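Local coordinates for protein glucose-resistance amylase regulator (Weissella paramesenteroides ATCC 33313, PDB 4RK6) that binds D-glucose in the cleft between its two lobes and, as a LacI-family regulator, probably acts as a DNA-binding transcriptional repressor, at residues Q60-S64 with R65-A69; N115-V118 with D119-D123; A195-D198 with M199-Q202. One frame throughout, in Å; residues are numbered along the deposited sequence. Where two conformers were deposited one is given.

The three contacts come in series along the chain, and all are local, each joining two consecutive segments. Contact 1 ends helix 52-64 and leads into strand 69-72 in one lobe of the periplasmic-binding-protein-like fold. Contacts 2 and 3 lie beyond the chain's centre in the other lobe, on helix 110-123 and at the start of helix 198-210. Centre to centre, contact 1 is about 44 Å from contact 2 and about 35 Å from contact 3. Contacts 2 and 3, about 17 Å apart between centres, share strand 192-195, which packs on one and feeds the other. Contact 3 both lines the glucose pocket and touches the second subunit, so it joins sugar site to dimer interface; contact 1 touches that subunit from the first lobe.

Contact 1 of 3, residues Q60-S64 with R65-A69; sequences QTLLS and RQVGA
Arg65 folds back over Thr61 and Ser64 where helix 52-64 ends in a Schellman motif. The evidence for the motif is the positive phi of Gln66 (56°), together with the bond from Gln66 N to Leu63 O (3.0 Å). Arg65 N also bonds back into the last turn, to Thr61 O at 3.2 Å and, weakly, to Leu62 O.

Followed outward, the arginine first hugs the Thr61 carbonyl. Its CB and CG both pass close to Thr61 O, and CD comes nearest, 3.0 Å from that oxygen, a snug fit for a carbon. Bends at chi2 (61°) and again at chi3 carry the chain back along the helix. CD thereby also lies 3.4 Å from Ser64 OG, while NE and CZ pass the same hydroxyl at longer range. At the tip, NH1 makes a weak hydrogen bond to Ser64 OG, bent to 126° at the hydrogen. NH2 looks elsewhere: it bonds to the backbone O of Arg65 in the second subunit, so the bent side chain ties this helix end to the dimer interface.

Beyond the turn, Val67 points back to the helix and sets CG2 4.4 Å from Leu62 CB. Both side chains also touch strand 12-18, which places the turn against the sheet just before strand 69-72. Ser64 OG, the acceptor for NH1, is itself a donor within the helix: it bonds to Gln60 O at 2.7 Å, and that oxygen also accepts the backbone bond from Ser64 N.

Contact 2 of 3, residues N115-V118 with D119-D123; sequences NSIV and DYLID
Asp119 meets Asn115 one helical turn back in two ways, by backbone and through water. Its N bonds to Asn115 O at 2.9 Å, and with CG anti to the backbone N (chi1 -155°) its carboxylate reaches the water that accepts from Asn115 ND2 at 3.1 Å. The water's return bond to Asp119 OD1 is weak, and OD1 has a direct partner in His156 NE2. Tyr120 contributes mainly backbone, its N bonding to Ser116 O, while its CB rests by the same oxygen and its ring runs off toward Gln276.

Leu121 N continues the ladder to Ile117 O at an N-H...O angle of 166°. The two side chains lie abreast, CD1 of Leu121 being 4.0 Å from Ile117 CG2, and both pack on Ile194 of strand 192-195. Ile122 is the last to bond back to residues 115-118: its N bonds to Val118 O, and its CD1 sits 3.6 Å from Val118 CG1.

Ile117, Val118 and Leu121 thus pack on the sheet without directional bonds, and Val118 also on helix 144-155. Asn115 and Asp119 add directed bonds, to Ser152 OG and His156, which probably fix the helix's position relative to helix 144-155.

Contact 3 of 3, residues A195-D198 with M199-Q202; sequences ATAD and MVGQ. With GLC (alpha-D-glucopyranose), chain C.
The Ala195 methyl points at Val200 across the strand-loop-helix junction that leads from strand 192-195 into helix 198-210, part of the periplasmic-binding-protein-like fold. Ala197 holds the N-cap position. Its carbonyl begins the helix ladder with two weak bonds, from Val200 N at 3.1 Å and from Gly201 N, and the first ordinary one follows from Gln202 N to Asp198 O at 3.0 Å, in the carbonyl plane.

The packed side centres on Val200. CG1, anti to the backbone N (chi1 175°), touches the Ala195 methyl at 3.7 Å, while CG2 leans toward Ala197. The Ala195 methyl also lies 3.6 Å from Gly201 N, so it fills the corner between strand end and first helical turn. Val132 of strand 129-132 packs against Val200 from the sheet. Nearby, Asp198 is buried with its carboxylate held by several bonds: OD1 to Thr223 OG1 and Gly226 N, OD2 to Leu227 N. These bonds and the adjoining helix start probably stabilise its negative charge.

The looser side belongs to Met199, a selenomethionine and the one partly exposed residue here. Beyond CB its bent chain leads away from the loop and packs on Gln229 and on Gln228 of the second subunit.

Toward the cleft, Thr196 OG1 is bonded to His170 ND1 and Asp134 N. Hydrogen bonds to the glucose come from Asp225, Thr96, Arg145, Thr22 and Gln242, whereas this junction meets the sugar by close approach: Thr196 O and Ala197 CB each lie 3.7 Å from glucose C6.

Contact 1 of 3, residues Q60-S64 with R65-A69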
ATOM      1  N   GLN A  60      20.654  15.087   8.443  1.00 33.06           N
ATOM      2  CA  GLN A  60      22.033  14.656   8.718  1.00 55.03           C
ATOM      3  C   GLN A  60      22.391  13.325   8.018  1.00 39.20           C
ATOM      4  O   GLN A  60      23.524  13.157   7.575  1.00 51.71           O
ATOM      5  CB  GLN A  60      22.284  14.576  10.218  1.00 60.66           C
ATOM      6  CG  GLN A  60      22.371  15.950  10.861  1.00 45.64           C
ATOM      7  CD  GLN A  60      22.529  15.890  12.372  1.00133.43           C
ATOM      8  OE1 GLN A  60      23.417  16.526  12.940  1.00 66.11           O
ATOM      9  NE2 GLN A  60      21.663  15.129  13.032  1.00 73.87           N
ATOM     10  N   THR A  61      21.410  12.420   7.919  1.00 53.40           N
ATOM     11  CA  THR A  61      21.530  11.126   7.213  1.00 38.06           C
ATOM     12  C   THR A  61      21.684  11.322   5.693  1.00 51.43           C
ATOM     13  O   THR A  61      22.410  10.594   5.027  1.00 50.21           O
ATOM     14  CB  THR A  61      20.281  10.251   7.495  1.00 56.24           C
ATOM     15  OG1 THR A  61      20.269   9.874   8.877  1.00 51.05           O
ATOM     16  CG2 THR A  61      20.242   8.991   6.628  1.00 51.12           C
ATOM     17  N   LEU A  62      21.006  12.322   5.151  1.00 34.17           N
ATOM     18  CA  LEU A  62      21.137  12.650   3.725  1.00 34.31           C
ATOM     19  C   LEU A  62      22.511  13.198   3.336  1.00 41.68           C
ATOM     20  O   LEU A  62      23.134  12.636   2.436  1.00 47.22           O
ATOM     21  CB  LEU A  62      19.984  13.545   3.261  1.00 36.71           C
ATOM     22  CG  LEU A  62      18.618  12.831   3.293  1.00 34.31           C
ATOM     23  CD1 LEU A  62      17.431  13.793   3.201  1.00 36.74           C
ATOM     24  CD2 LEU A  62      18.495  11.762   2.222  1.00 34.77           C
ATOM     25  N   LEU A  63      23.029  14.236   3.997  1.00 38.96           N
ATOM     26  CA  LEU A  63      24.373  14.721   3.608  1.00 49.58           C
ATOM     27  C   LEU A  63      25.528  13.804   4.036  1.00 43.41           C
ATOM     28  O   LEU A  63      26.557  13.762   3.344  1.00 62.80           O
ATOM     29  CB  LEU A  63      24.636  16.182   3.997  1.00 59.34           C
ATOM     30  CG  LEU A  63      24.947  16.588   5.428  1.00 58.95           C
ATOM     31  CD1 LEU A  63      25.573  17.975   5.466  1.00 43.05           C
ATOM     32  CD2 LEU A  63      23.693  16.557   6.271  1.00 66.05           C
ATOM     33  N   SER A  64      25.358  13.045   5.121  1.00 50.85           N
ATOM     34  CA  SER A  64      26.398  12.093   5.559  1.00 59.28           C
ATOM     35  C   SER A  64      26.524  10.881   4.621  1.00 52.44           C
ATOM     36  O   SER A  64      27.587  10.261   4.541  1.00 66.69           O
ATOM     37  CB  SER A  64      26.174  11.630   7.006  1.00 66.96           C
ATOM     38  OG  SER A  64      24.975  10.888   7.141  1.00 83.18           O
ATOM     39  N   ARG A  65      25.446  10.562   3.905  1.00 63.62           N
ATOM     40  CA  ARG A  65      25.467   9.517   2.874  1.00 56.60           C
ATOM     41  C   ARG A  65      25.833  10.105   1.502  1.00 85.45           C
ATOM     42  O   ARG A  65      25.820   9.395   0.494  1.00 54.35           O
ATOM     43  CB  ARG A  65      24.123   8.766   2.833  1.00 56.19           C
ATOM     44  CG  ARG A  65      23.991   7.656   3.878  1.00 54.40           C
ATOM     45  CD  ARG A  65      24.087   8.109   5.331  1.00110.69           C
ATOM     46  NE  ARG A  65      24.754   7.112   6.174  1.00 73.44           N
ATOM     47  CZ  ARG A  65      24.988   7.254   7.479  1.00 99.22           C
ATOM     48  NH1 ARG A  65      24.626   8.358   8.126  1.00117.29           N
ATOM     49  NH2 ARG A  65      25.600   6.281   8.144  1.00 73.33           N
ATOM     50  N   GLN A  66      26.159  11.401   1.479  1.00 43.36           N
ATOM     51  CA  GLN A  66      26.729  12.062   0.307  1.00 46.91           C
ATOM     52  C   GLN A  66      25.840  11.913  -0.925  1.00 45.85           C
ATOM     53  O   GLN A  66      26.321  11.642  -2.039  1.00 43.95           O
ATOM     54  CB  GLN A  66      28.138  11.522   0.011  1.00 55.51           C
ATOM     55  CG  GLN A  66      29.090  11.589   1.198  1.00 95.93           C
ATOM     56  CD  GLN A  66      30.414  10.908   0.917  1.00105.16           C
ATOM     57  OE1 GLN A  66      30.830  10.013   1.651  1.00 95.32           O
ATOM     58  NE2 GLN A  66      31.078  11.320  -0.156  1.00 84.22           N
ATOM     59  N   VAL A  67      24.546  12.118  -0.736  1.00 35.82           N
ATOM     60  CA  VAL A  67      23.619  11.977  -1.855  1.00 36.28           C
ATOM     61  C   VAL A  67      23.867  13.092  -2.872  1.00 29.98           C
ATOM     62  O   VAL A  67      24.266  14.208  -2.510  1.00 29.95           O
ATOM     63  CB  VAL A  67      22.146  11.932  -1.402  1.00 31.96           C
ATOM     64  CG1 VAL A  67      21.913  10.755  -0.458  1.00 31.50           C
ATOM     65  CG2 VAL A  67      21.729  13.243  -0.748  1.00 30.01           C
ATOM     66  N   GLY A  68      23.688  12.770  -4.145  1.00 27.75           N
ATOM     67  CA  GLY A  68      23.803  13.765  -5.205  1.00 29.81           C
ATOM     68  C   GLY A  68      22.524  14.568  -5.392  1.00 26.75           C
ATOM     69  O   GLY A  68      22.547  15.676  -5.931  1.00 25.35           O
ATOM     70  N   ALA A  69      21.405  13.982  -4.977  1.00 25.54           N
ATOM     71  CA  ALA A  69      20.086  14.554  -5.203  1.00 20.67           C
ATOM     72  C   ALA A  69      19.149  14.017  -4.177  1.00 26.44           C
ATOM     73  O   ALA A  69      19.339  12.910  -3.685  1.00 24.61           O
ATOM     74  CB  ALA A  69      19.569  14.220  -6.592  1.00 26.16           C
TER

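Contact 2 of 3, residues N115-V118 with D119-D123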
ATOM      1  N   ASN A 115     -10.127  20.055 -13.758  1.00 26.49           N
ATOM      2  CA  ASN A 115     -11.002  20.555 -14.780  1.00 25.09           C
ATOM      3  C   ASN A 115     -11.541  19.447 -15.707  1.00 22.33           C
ATOM      4  O   ASN A 115     -12.696  19.493 -16.099  1.00 25.94           O
ATOM      5  CB  ASN A 115     -10.304  21.642 -15.568  1.00 27.16           C
ATOM      6  CG  ASN A 115     -11.254  22.408 -16.421  1.00 28.05           C
ATOM      7  OD1 ASN A 115     -12.172  23.056 -15.915  1.00 29.66           O
ATOM      8  ND2 ASN A 115     -11.076  22.310 -17.736  1.00 29.05           N
ATOM      9  N   SER A 116     -10.733  18.438 -16.007  1.00 21.50           N
ATOM     10  CA  SER A 116     -11.199  17.306 -16.807  0.50 23.02           C
ATOM     11  C   SER A 116     -12.334  16.569 -16.090  1.00 24.10           C
ATOM     12  O   SER A 116     -13.258  16.112 -16.701  1.00 22.84           O
ATOM     13  CB  SER A 116     -10.055  16.344 -17.159  0.50 27.35           C
ATOM     14  OG  SER A 116      -9.664  15.528 -16.061  0.50 27.30           O
ATOM     15  N   ILE A 117     -12.258  16.464 -14.775  1.00 22.39           N
ATOM     16  CA  ILE A 117     -13.274  15.712 -14.043  1.00 21.33           C
ATOM     17  C   ILE A 117     -14.576  16.501 -13.999  1.00 23.62           C
ATOM     18  O   ILE A 117     -15.633  15.966 -14.225  1.00 22.52           O
ATOM     19  CB  ILE A 117     -12.822  15.387 -12.600  1.00 23.67           C
ATOM     20  CG1 ILE A 117     -11.567  14.503 -12.622  1.00 20.46           C
ATOM     21  CG2 ILE A 117     -13.966  14.748 -11.831  1.00 21.41           C
ATOM     22  CD1 ILE A 117     -10.898  14.372 -11.268  1.00 25.37           C
ATOM     23  N   VAL A 118     -14.475  17.795 -13.703  1.00 21.79           N
ATOM     24  CA  VAL A 118     -15.644  18.649 -13.630  1.00 21.56           C
ATOM     25  C   VAL A 118     -16.308  18.715 -14.999  1.00 24.32           C
ATOM     26  O   VAL A 118     -17.519  18.604 -15.113  1.00 22.97           O
ATOM     27  CB  VAL A 118     -15.242  20.053 -13.134  1.00 21.04           C
ATOM     28  CG1 VAL A 118     -16.377  21.045 -13.343  1.00 24.14           C
ATOM     29  CG2 VAL A 118     -14.841  20.011 -11.685  1.00 26.93           C
ATOM     30  N   ASP A 119     -15.509  18.859 -16.054  1.00 22.76           N
ATOM     31  CA  ASP A 119     -16.064  18.893 -17.405  1.00 22.86           C
ATOM     32  C   ASP A 119     -16.872  17.628 -17.750  1.00 25.43           C
ATOM     33  O   ASP A 119     -17.975  17.689 -18.300  1.00 23.32           O
ATOM     34  CB  ASP A 119     -14.951  19.093 -18.424  1.00 27.30           C
ATOM     35  CG  ASP A 119     -15.451  19.729 -19.689  1.00 49.97           C
ATOM     36  OD1 ASP A 119     -15.991  20.855 -19.630  1.00 39.68           O
ATOM     37  OD2 ASP A 119     -15.325  19.089 -20.739  1.00 40.82           O
ATOM     38  N   TYR A 120     -16.303  16.483 -17.406  1.00 21.84           N
ATOM     39  CA  TYR A 120     -16.953  15.202 -17.617  1.00 19.65           C
ATOM     40  C   TYR A 120     -18.233  15.082 -16.805  1.00 20.73           C
ATOM     41  O   TYR A 120     -19.275  14.684 -17.327  1.00 23.95           O
ATOM     42  CB  TYR A 120     -15.979  14.057 -17.261  1.00 20.84           C
ATOM     43  CG  TYR A 120     -16.612  12.711 -17.313  1.00 19.75           C
ATOM     44  CD1 TYR A 120     -17.139  12.222 -18.498  1.00 21.74           C
ATOM     45  CD2 TYR A 120     -16.700  11.926 -16.183  1.00 27.76           C
ATOM     46  CE1 TYR A 120     -17.736  10.967 -18.556  1.00 24.23           C
ATOM     47  CE2 TYR A 120     -17.293  10.680 -16.229  1.00 25.04           C
ATOM     48  CZ  TYR A 120     -17.808  10.203 -17.393  1.00 23.05           C
ATOM     49  OH  TYR A 120     -18.387   8.952 -17.385  1.00 25.84           O
ATOM     50  N   LEU A 121     -18.178  15.411 -15.520  1.00 21.85           N
ATOM     51  CA  LEU A 121     -19.364  15.270 -14.688  1.00 22.10           C
ATOM     52  C   LEU A 121     -20.507  16.182 -15.157  1.00 23.09           C
ATOM     53  O   LEU A 121     -21.654  15.763 -15.172  1.00 22.31           O
ATOM     54  CB  LEU A 121     -19.049  15.545 -13.221  1.00 23.61           C
ATOM     55  CG  LEU A 121     -18.256  14.420 -12.523  1.00 22.35           C
ATOM     56  CD1 LEU A 121     -17.874  14.818 -11.110  1.00 21.28           C
ATOM     57  CD2 LEU A 121     -19.020  13.120 -12.510  1.00 26.15           C
ATOM     58  N   ILE A 122     -20.174  17.404 -15.554  1.00 21.82           N
ATOM     59  CA  ILE A 122     -21.181  18.337 -16.089  1.00 24.88           C
ATOM     60  C   ILE A 122     -21.738  17.831 -17.431  1.00 22.10           C
ATOM     61  O   ILE A 122     -22.943  17.895 -17.674  1.00 22.16           O
ATOM     62  CB  ILE A 122     -20.604  19.766 -16.209  1.00 23.96           C
ATOM     63  CG1 ILE A 122     -20.408  20.341 -14.796  1.00 25.05           C
ATOM     64  CG2 ILE A 122     -21.490  20.674 -17.070  1.00 26.08           C
ATOM     65  CD1 ILE A 122     -19.605  21.620 -14.804  1.00 31.94           C
ATOM     66  N   ASP A 123     -20.875  17.313 -18.290  1.00 22.61           N
ATOM     67  CA  ASP A 123     -21.310  16.661 -19.546  1.00 22.32           C
ATOM     68  C   ASP A 123     -22.273  15.483 -19.276  1.00 28.28           C
ATOM     69  O   ASP A 123     -23.169  15.211 -20.070  1.00 25.86           O
ATOM     70  CB  ASP A 123     -20.108  16.159 -20.350  1.00 27.43           C
ATOM     71  CG  ASP A 123     -19.362  17.265 -21.091  1.00 31.79           C
ATOM     72  OD1 ASP A 123     -19.818  18.420 -21.090  1.00 28.52           O
ATOM     73  OD2 ASP A 123     -18.297  16.969 -21.670  1.00 28.15           O
TER
HETATM   74  O   HOH W   1     -13.427  22.979 -19.688  1.00 41.62           O

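Contact 3 of 3, residues A195-D198 with M199-Q202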
ATOM      1  N   ALA A 195     -13.473  12.473  -5.467  1.00 19.60           N
ATOM      2  CA  ALA A 195     -12.682  12.005  -4.340  1.00 19.98           C
ATOM      3  C   ALA A 195     -11.214  12.329  -4.550  1.00 20.95           C
ATOM      4  O   ALA A 195     -10.661  11.978  -5.594  1.00 20.93           O
ATOM      5  CB  ALA A 195     -12.881  10.496  -4.206  1.00 23.70           C
ATOM      6  N   THR A 196     -10.547  12.944  -3.566  1.00 20.84           N
ATOM      7  CA  THR A 196      -9.173  13.420  -3.783  1.00 20.63           C
ATOM      8  C   THR A 196      -8.130  12.299  -3.785  1.00 19.59           C
ATOM      9  O   THR A 196      -6.968  12.532  -4.124  1.00 22.38           O
ATOM     10  CB  THR A 196      -8.719  14.476  -2.745  1.00 22.59           C
ATOM     11  OG1 THR A 196      -8.684  13.896  -1.431  1.00 22.19           O
ATOM     12  CG2 THR A 196      -9.613  15.654  -2.779  1.00 20.82           C
ATOM     13  N   ALA A 197      -8.541  11.097  -3.389  1.00 20.40           N
ATOM     14  CA  ALA A 197      -7.694   9.908  -3.511  1.00 20.21           C
ATOM     15  C   ALA A 197      -8.568   8.698  -3.668  1.00 18.27           C
ATOM     16  O   ALA A 197      -9.752   8.724  -3.321  1.00 20.60           O
ATOM     17  CB  ALA A 197      -6.781   9.760  -2.313  1.00 22.28           C
ATOM     18  N   ASP A 198      -8.017   7.631  -4.247  1.00 20.92           N
ATOM     19  CA  ASP A 198      -8.810   6.424  -4.497  1.00 20.46           C
ATOM     20  C   ASP A 198      -9.538   5.867  -3.246  1.00 18.69           C
ATOM     21  O   ASP A 198     -10.707   5.467  -3.333  1.00 20.56           O
ATOM     22  CB  ASP A 198      -7.953   5.306  -5.090  1.00 19.44           C
ATOM     23  CG  ASP A 198      -7.266   5.718  -6.390  1.00 22.57           C
ATOM     24  OD1 ASP A 198      -7.819   6.526  -7.178  1.00 21.04           O
ATOM     25  OD2 ASP A 198      -6.157   5.194  -6.598  1.00 24.51           O
HETATM   26  N   MSE A 199      -8.852   5.856  -2.104  1.00 18.45           N
HETATM   27  CA  MSE A 199      -9.412   5.276  -0.862  1.00 21.56           C
HETATM   28  C   MSE A 199     -10.606   6.091  -0.405  1.00 20.12           C
HETATM   29  O   MSE A 199     -11.530   5.544   0.157  1.00 20.68           O
HETATM   30  CB  MSE A 199      -8.355   5.171   0.242  1.00 23.75           C
HETATM   31  CG  MSE A 199      -7.588   3.875   0.123  1.00 46.98           C
HETATM   32 SE   MSE A 199      -8.813   2.430   0.655  1.00 34.72          SE
HETATM   33  CE  MSE A 199      -7.320   1.156   0.806  1.00 58.25           C
ATOM     34  N   VAL A 200     -10.617   7.398  -0.682  1.00 18.41           N
ATOM     35  CA  VAL A 200     -11.779   8.221  -0.357  1.00 19.94           C
ATOM     36  C   VAL A 200     -12.981   7.676  -1.126  1.00 19.19           C
ATOM     37  O   VAL A 200     -14.080   7.543  -0.579  1.00 19.63           O
ATOM     38  CB  VAL A 200     -11.540   9.706  -0.687  1.00 20.06           C
ATOM     39  CG1 VAL A 200     -12.801  10.535  -0.462  1.00 19.46           C
ATOM     40  CG2 VAL A 200     -10.364  10.249   0.101  1.00 22.10           C
ATOM     41  N   GLY A 201     -12.781   7.359  -2.404  1.00 20.04           N
ATOM     42  CA  GLY A 201     -13.822   6.783  -3.238  1.00 18.34           C
ATOM     43  C   GLY A 201     -14.318   5.440  -2.715  1.00 21.24           C
ATOM     44  O   GLY A 201     -15.511   5.160  -2.714  1.00 19.33           O
ATOM     45  N   GLN A 202     -13.394   4.616  -2.236  1.00 18.12           N
ATOM     46  CA  GLN A 202     -13.783   3.346  -1.649  1.00 19.20           C
ATOM     47  C   GLN A 202     -14.658   3.558  -0.386  1.00 20.76           C
ATOM     48  O   GLN A 202     -15.606   2.794  -0.122  1.00 20.72           O
ATOM     49  CB  GLN A 202     -12.549   2.524  -1.343  1.00 21.05           C
ATOM     50  CG  GLN A 202     -12.825   1.189  -0.714  1.00 23.74           C
ATOM     51  CD  GLN A 202     -13.453   0.218  -1.682  1.00 24.93           C
ATOM     52  OE1 GLN A 202     -12.746  -0.419  -2.485  1.00 30.30           O
ATOM     53  NE2 GLN A 202     -14.776   0.089  -1.624  1.00 22.71           N
TER
HETATM   54  C1  GLC C 401      -0.457  13.473  -2.705  1.00 48.41           C
HETATM   55  C2  GLC C 401      -0.067  13.744  -4.157  1.00 29.09           C
HETATM   56  C3  GLC C 401      -1.257  13.801  -5.094  1.00 25.54           C
HETATM   57  C4  GLC C 401      -2.181  12.610  -4.825  1.00 19.81           C
HETATM   58  C5  GLC C 401      -2.653  12.702  -3.373  1.00 28.21           C
HETATM   59  C6  GLC C 401      -3.568  11.537  -3.000  1.00 23.10           C
HETATM   60  O1  GLC C 401      -0.839  14.677  -2.163  1.00 33.22           O
HETATM   61  O2  GLC C 401       0.621  14.988  -4.270  1.00 30.58           O
HETATM   62  O3  GLC C 401      -0.714  13.736  -6.408  1.00 25.92           O
HETATM   63  O4  GLC C 401      -3.239  12.614  -5.735  1.00 22.26           O
HETATM   64  O5  GLC C 401      -1.561  12.611  -2.496  1.00 30.84           O
HETATM   65  O6  GLC C 401      -2.906  10.317  -3.120  1.00 26.12           O